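Muramidase (Trichobolus zukalii, PDB 6ZMV) probably cleaves the peptidoglycan of bacterial cell walls as a fungal lysozyme of glycoside hydrolase family 25. Local coordinates at residues Ile133-Tyr137 against Tyr138-Glu142; Asn148-Ala151 against Thr152-Leu156. All blocks are in the same frame, centred on the assembly; numbering follows the deposited sequence.

Contact 1: Ile133-Tyr137 against Tyr138-Glu142; sequences IYTGY and YWWVE
The rings of Y137 and Y138 meet as a T-shaped pair on the first turn of helix 137-144, Y137 CD2 pointing at the centre of the Y138 face. This is the strand-to-helix step of a beta-alpha-beta unit in the TIM-barrel fold. The ring centroids are 5.0 Å apart and the planes stand almost perpendicular, at 89°. One face of Y137 carries V141 CG2, a CH-pi contact 3.9 Å from the ring centroid and set toward the rim, while Y138 CE1 lies at the ring's edge. With CG of Y137 anti to the backbone N (chi1 176°), its ring reaches both partners.

The chain passes from strand 132-136 into the helix, whose short axis segment runs at 95° to that of the strand. G136 occupies the N-cap position. Its carbonyl oxygen is gripped twice, by W140 N at 3.2 Å and by the hydroxyl OG1 of its neighbour T135 at 2.8 Å, both donors lying somewhat off the carbonyl plane. V141 N to Y137 O continues the helical pattern.

The T135 side chain packs against both tryptophans, OG1 approaching W139 CE3 at 3.4 Å and lying near the plane of the W140 ring at its edge, while its methyl CG2 packs on W140 CE3. An alanine at T135 is likely to cost G136 O its second donor and to open a gap beside W140 CE3. Each indole nitrogen has its own partner beyond the two segments: W139 NE1 the carbonyl O of S103, W140 NE1 that of S147. Nearer the start of the strand, I133 lies roughly crosswise to W140, its CG2 3.8 Å from W140 CZ3.

Contact 2: Asn148-Ala151 against Thr152-Leu156; sequences NKFA and TTCPL
The end of C154 meets the base of F150: C154 SG lies 4.1 Å from F150 CB, and the phenyl ring continues away from the cysteine toward I116 and S117 of helix 109-127. K149 CB sits over the centre of one face of that ring, and the lysine's extended chain ends at S117 OG. C154 SG is anti to its own carbonyl carbon (chi1 -62°), on the side where F150 CB can meet it.

These side chains hang from consecutive turns in the loop leading to strand 156-159. A type I beta turn from N148 to A151 comes first; F150 O then accepts from two successive amides. C154 N approaches at 3.0 Å, in the carbonyl plane and nearly straight at 173°, whereas T153 N, at 3.2 Å, comes from well above that plane.

The two threonines turn their hydroxyls to one water. Each OG1 occupies the position between backbone N and carbonyl carbon, and each lies 2.8 Å from the water, which donates to K149 O at 2.7 Å. T153 OG1 also comes near F150 O, but only as a weak and unsettled bond. The loop thus divides its chemistry: the amides of T153 and C154 on F150 O, with the water joining K149 O to the two threonine hydroxyls, probably hold the curve, while F150 and C154 pack on helix 109-127 and on I133 of strand 132-136.

Contacts 1 and 2 follow one another along the chain within a single beta-alpha-beta unit, their centres about 12 Å apart. Contact 1 turns from strand into helix; contact 2 curls the chain back toward the next parallel strand. They meet at I133 N and P155 O, 2.9 Å apart and probably hydrogen-bonded, and in the packing of W140 CZ2 on F150 CD2 at 3.7 Å. L156 CD1 lies equally close to T135 CG2. W172 touches both, through the ring of W140 and through C154 O. A bound glycerol, probably from crystallisation, meets G136 N and Y134 OH at the strand's C-terminal end, where TIM-barrel enzymes hold their active sites.

Contact 1: Ile133-Tyr137 against Tyr138-Glu142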
loop_
_atom_site.group_PDB
_atom_site.type_symbol
_atom_site.label_atom_id
_atom_site.label_comp_id
_atom_site.label_asym_id
_atom_site.label_seq_id
_atom_site.Cartn_x
_atom_site.Cartn_y
_atom_site.Cartn_z
ATOM N N ILE A 133 -4.322 3.565 -0.913
ATOM C CA ILE A 133 -3.509 4.238 -1.958
ATOM C C ILE A 133 -2.261 4.770 -1.299
ATOM O O ILE A 133 -2.391 5.607 -0.365
ATOM C CB ILE A 133 -4.278 5.319 -2.692
ATOM C CG1 ILE A 133 -5.437 4.691 -3.470
ATOM C CG2 ILE A 133 -3.351 6.096 -3.597
ATOM C CD1 ILE A 133 -6.385 5.744 -4.072
ATOM N N TYR A 134 -1.098 4.385 -1.798
ATOM C CA TYR A 134 0.207 4.913 -1.385
ATOM C C TYR A 134 0.634 5.967 -2.362
ATOM O O TYR A 134 0.608 5.755 -3.592
ATOM C CB TYR A 134 1.241 3.779 -1.341
ATOM C CG TYR A 134 2.664 4.230 -1.164
ATOM C CD1 TYR A 134 3.417 4.642 -2.248
ATOM C CD2 TYR A 134 3.282 4.181 0.066
ATOM C CE1 TYR A 134 4.740 5.013 -2.087
ATOM C CE2 TYR A 134 4.597 4.575 0.231
ATOM C CZ TYR A 134 5.339 4.994 -0.845
ATOM O OH TYR A 134 6.654 5.335 -0.692
ATOM N N THR A 135 1.082 7.085 -1.833
ATOM C CA THR A 135 1.628 8.173 -2.655
ATOM C C THR A 135 2.493 9.064 -1.799
ATOM O O THR A 135 2.274 9.200 -0.580
ATOM C CB THR A 135 0.486 8.991 -3.323
ATOM O OG1 THR A 135 0.988 9.955 -4.248
ATOM C CG2 THR A 135 -0.461 9.643 -2.339
ATOM N N GLY A 136 3.365 9.817 -2.450
ATOM C CA GLY A 136 3.928 11.035 -1.862
ATOM C C GLY A 136 3.060 12.226 -2.193
ATOM O O GLY A 136 2.248 12.173 -3.107
ATOM N N TYR A 137 3.274 13.326 -1.502
ATOM C CA TYR A 137 2.433 14.520 -1.633
ATOM C C TYR A 137 2.606 15.110 -3.045
ATOM O O TYR A 137 1.615 15.324 -3.751
ATOM C CB TYR A 137 2.843 15.559 -0.599
ATOM C CG TYR A 137 2.090 16.857 -0.737
ATOM C CD1 TYR A 137 0.852 16.974 -0.139
ATOM C CD2 TYR A 137 2.598 17.940 -1.421
ATOM C CE1 TYR A 137 0.114 18.124 -0.257
ATOM C CE2 TYR A 137 1.881 19.097 -1.498
ATOM C CZ TYR A 137 0.621 19.187 -0.950
ATOM O OH TYR A 137 -0.092 20.348 -1.017
ATOM N N TYR A 138 3.837 15.365 -3.461
ATOM C CA TYR A 138 4.028 16.038 -4.756
ATOM C C TYR A 138 3.639 15.128 -5.922
ATOM O O TYR A 138 3.145 15.664 -6.917
ATOM C CB TYR A 138 5.433 16.598 -4.928
ATOM C CG TYR A 138 5.695 17.695 -3.945
ATOM C CD1 TYR A 138 5.027 18.901 -4.072
ATOM C CD2 TYR A 138 6.532 17.531 -2.874
ATOM C CE1 TYR A 138 5.203 19.937 -3.175
ATOM C CE2 TYR A 138 6.697 18.542 -1.953
ATOM C CZ TYR A 138 6.021 19.741 -2.088
ATOM O OH TYR A 138 6.245 20.695 -1.109
ATOM N N TRP A 139 3.800 13.819 -5.795
ATOM C CA TRP A 139 3.367 12.888 -6.835
ATOM C C TRP A 139 1.866 13.061 -7.029
ATOM O O TRP A 139 1.344 13.198 -8.118
ATOM C CB TRP A 139 3.736 11.418 -6.520
ATOM C CG TRP A 139 3.501 10.538 -7.695
ATOM C CD1 TRP A 139 4.432 10.209 -8.633
ATOM C CD2 TRP A 139 2.256 9.970 -8.136
ATOM N NE1 TRP A 139 3.868 9.437 -9.604
ATOM C CE2 TRP A 139 2.530 9.311 -9.357
ATOM C CE3 TRP A 139 0.946 9.960 -7.670
ATOM C CZ2 TRP A 139 1.536 8.686 -10.104
ATOM C CZ3 TRP A 139 -0.028 9.314 -8.394
ATOM C CH2 TRP A 139 0.251 8.729 -9.625
ATOM N N TRP A 140 1.122 13.034 -5.929
ATOM C CA TRP A 140 -0.368 13.104 -6.056
ATOM C C TRP A 140 -0.765 14.458 -6.654
ATOM O O TRP A 140 -1.664 14.523 -7.494
ATOM C CB TRP A 140 -0.994 12.903 -4.664
ATOM C CG TRP A 140 -2.458 12.656 -4.735
ATOM C CD1 TRP A 140 -3.485 13.527 -4.607
ATOM C CD2 TRP A 140 -3.052 11.417 -5.192
ATOM N NE1 TRP A 140 -4.675 12.901 -4.887
ATOM C CE2 TRP A 140 -4.431 11.628 -5.260
ATOM C CE3 TRP A 140 -2.549 10.155 -5.508
ATOM C CZ2 TRP A 140 -5.306 10.625 -5.648
ATOM C CZ3 TRP A 140 -3.413 9.156 -5.879
ATOM C CH2 TRP A 140 -4.758 9.415 -5.972
ATOM N N VAL A 141 -0.130 15.532 -6.182
ATOM C CA VAL A 141 -0.504 16.862 -6.665
ATOM C C VAL A 141 -0.274 16.919 -8.186
ATOM O O VAL A 141 -1.201 17.273 -8.955
ATOM C CB VAL A 141 0.240 17.956 -5.935
ATOM C CG1 VAL A 141 0.070 19.300 -6.629
ATOM C CG2 VAL A 141 -0.125 18.032 -4.467
ATOM N N GLU A 142 0.924 16.607 -8.649
ATOM C CA GLU A 142 1.214 16.784 -10.100
ATOM C C GLU A 142 0.488 15.735 -10.941
ATOM O O GLU A 142 -0.029 16.058 -11.979
ATOM C CB GLU A 142 2.704 16.623 -10.339
ATOM C CG GLU A 142 3.102 16.656 -11.799
ATOM C CD GLU A 142 4.568 16.613 -12.103
ATOM O OE1 GLU A 142 4.888 16.831 -13.277
ATOM O OE2 GLU A 142 5.353 16.139 -11.260
#

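Contact 2: Asn148-Ala151 against Thr152-Leu156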
loop_
_atom_site.group_PDB
_atom_site.type_symbol
_atom_site.label_atom_id
_atom_site.label_comp_id
_atom_site.label_asym_id
_atom_site.label_seq_id
_atom_site.Cartn_x
_atom_site.Cartn_y
_atom_site.Cartn_z
ATOM N N ASN A 148 -9.360 14.754 -5.343
ATOM C CA ASN A 148 -10.043 14.333 -4.123
ATOM C C ASN A 148 -10.971 13.157 -4.364
ATOM O O ASN A 148 -11.708 12.780 -3.459
ATOM C CB ASN A 148 -10.773 15.490 -3.450
ATOM C CG ASN A 148 -11.959 15.993 -4.197
ATOM O OD1 ASN A 148 -12.303 15.424 -5.205
ATOM N ND2 ASN A 148 -12.619 17.006 -3.657
ATOM N N LYS A 149 -10.899 12.507 -5.535
ATOM C CA LYS A 149 -11.882 11.480 -5.875
ATOM C C LYS A 149 -11.907 10.286 -4.906
ATOM O O LYS A 149 -12.958 9.614 -4.818
ATOM C CB LYS A 149 -11.608 10.972 -7.287
ATOM C CG LYS A 149 -12.641 9.995 -7.843
ATOM C CD LYS A 149 -12.563 9.752 -9.334
ATOM C CE LYS A 149 -13.739 8.879 -9.757
ATOM N NZ LYS A 149 -13.641 8.493 -11.162
ATOM N N PHE A 150 -10.796 9.983 -4.277
ATOM C CA PHE A 150 -10.621 8.747 -3.458
ATOM C C PHE A 150 -10.643 9.034 -1.964
ATOM O O PHE A 150 -10.490 8.110 -1.176
ATOM C CB PHE A 150 -9.361 8.012 -3.905
ATOM C CG PHE A 150 -9.289 7.838 -5.407
ATOM C CD1 PHE A 150 -10.185 7.048 -6.097
ATOM C CD2 PHE A 150 -8.415 8.603 -6.132
ATOM C CE1 PHE A 150 -10.160 6.987 -7.471
ATOM C CE2 PHE A 150 -8.403 8.566 -7.527
ATOM C CZ PHE A 150 -9.286 7.756 -8.188
ATOM N N ALA A 151 -10.780 10.300 -1.602
ATOM C CA ALA A 151 -10.573 10.781 -0.217
ATOM C C ALA A 151 -11.602 10.208 0.740
ATOM O O ALA A 151 -11.248 10.155 1.919
ATOM C CB ALA A 151 -10.555 12.255 -0.178
ATOM N N THR A 152 -12.772 9.788 0.269
ATOM C CA THR A 152 -13.813 9.243 1.145
ATOM C C THR A 152 -13.907 7.727 1.129
ATOM O O THR A 152 -14.642 7.202 1.904
ATOM C CB THR A 152 -15.198 9.837 0.847
ATOM O OG1 THR A 152 -15.591 9.464 -0.472
ATOM C CG2 THR A 152 -15.209 11.349 0.922
ATOM N N THR A 153 -13.075 7.063 0.332
ATOM C CA THR A 153 -13.188 5.625 0.099
ATOM C C THR A 153 -11.903 4.842 0.341
ATOM O O THR A 153 -11.986 3.763 0.916
ATOM C CB THR A 153 -13.668 5.359 -1.317
ATOM O OG1 THR A 153 -12.873 6.053 -2.267
ATOM C CG2 THR A 153 -15.130 5.736 -1.474
ATOM N N CYS A 154 -10.756 5.353 -0.079
ATOM C CA CYS A 154 -9.499 4.614 -0.036
ATOM C C CYS A 154 -8.589 5.151 1.020
ATOM O O CYS A 154 -8.217 6.325 0.976
ATOM C CB CYS A 154 -8.829 4.736 -1.387
ATOM S SG CYS A 154 -9.755 4.049 -2.782
ATOM N N PRO A 155 -8.181 4.346 2.027
ATOM C CA PRO A 155 -7.246 4.858 3.033
ATOM C C PRO A 155 -5.945 5.322 2.391
ATOM O O PRO A 155 -5.440 4.666 1.472
ATOM C CB PRO A 155 -6.949 3.659 3.912
ATOM C CG PRO A 155 -8.250 2.851 3.796
ATOM C CD PRO A 155 -8.635 2.993 2.345
ATOM N N LEU A 156 -5.425 6.453 2.858
ATOM C CA LEU A 156 -4.179 7.051 2.352
ATOM C C LEU A 156 -2.986 6.521 3.107
ATOM O O LEU A 156 -2.929 6.603 4.345
ATOM C CB LEU A 156 -4.273 8.568 2.462
ATOM C CG LEU A 156 -3.009 9.345 2.157
ATOM C CD1 LEU A 156 -2.587 9.181 0.698
ATOM C CD2 LEU A 156 -3.161 10.789 2.516
HETATM O O HOH W 1 -13.768 8.690 -2.426
#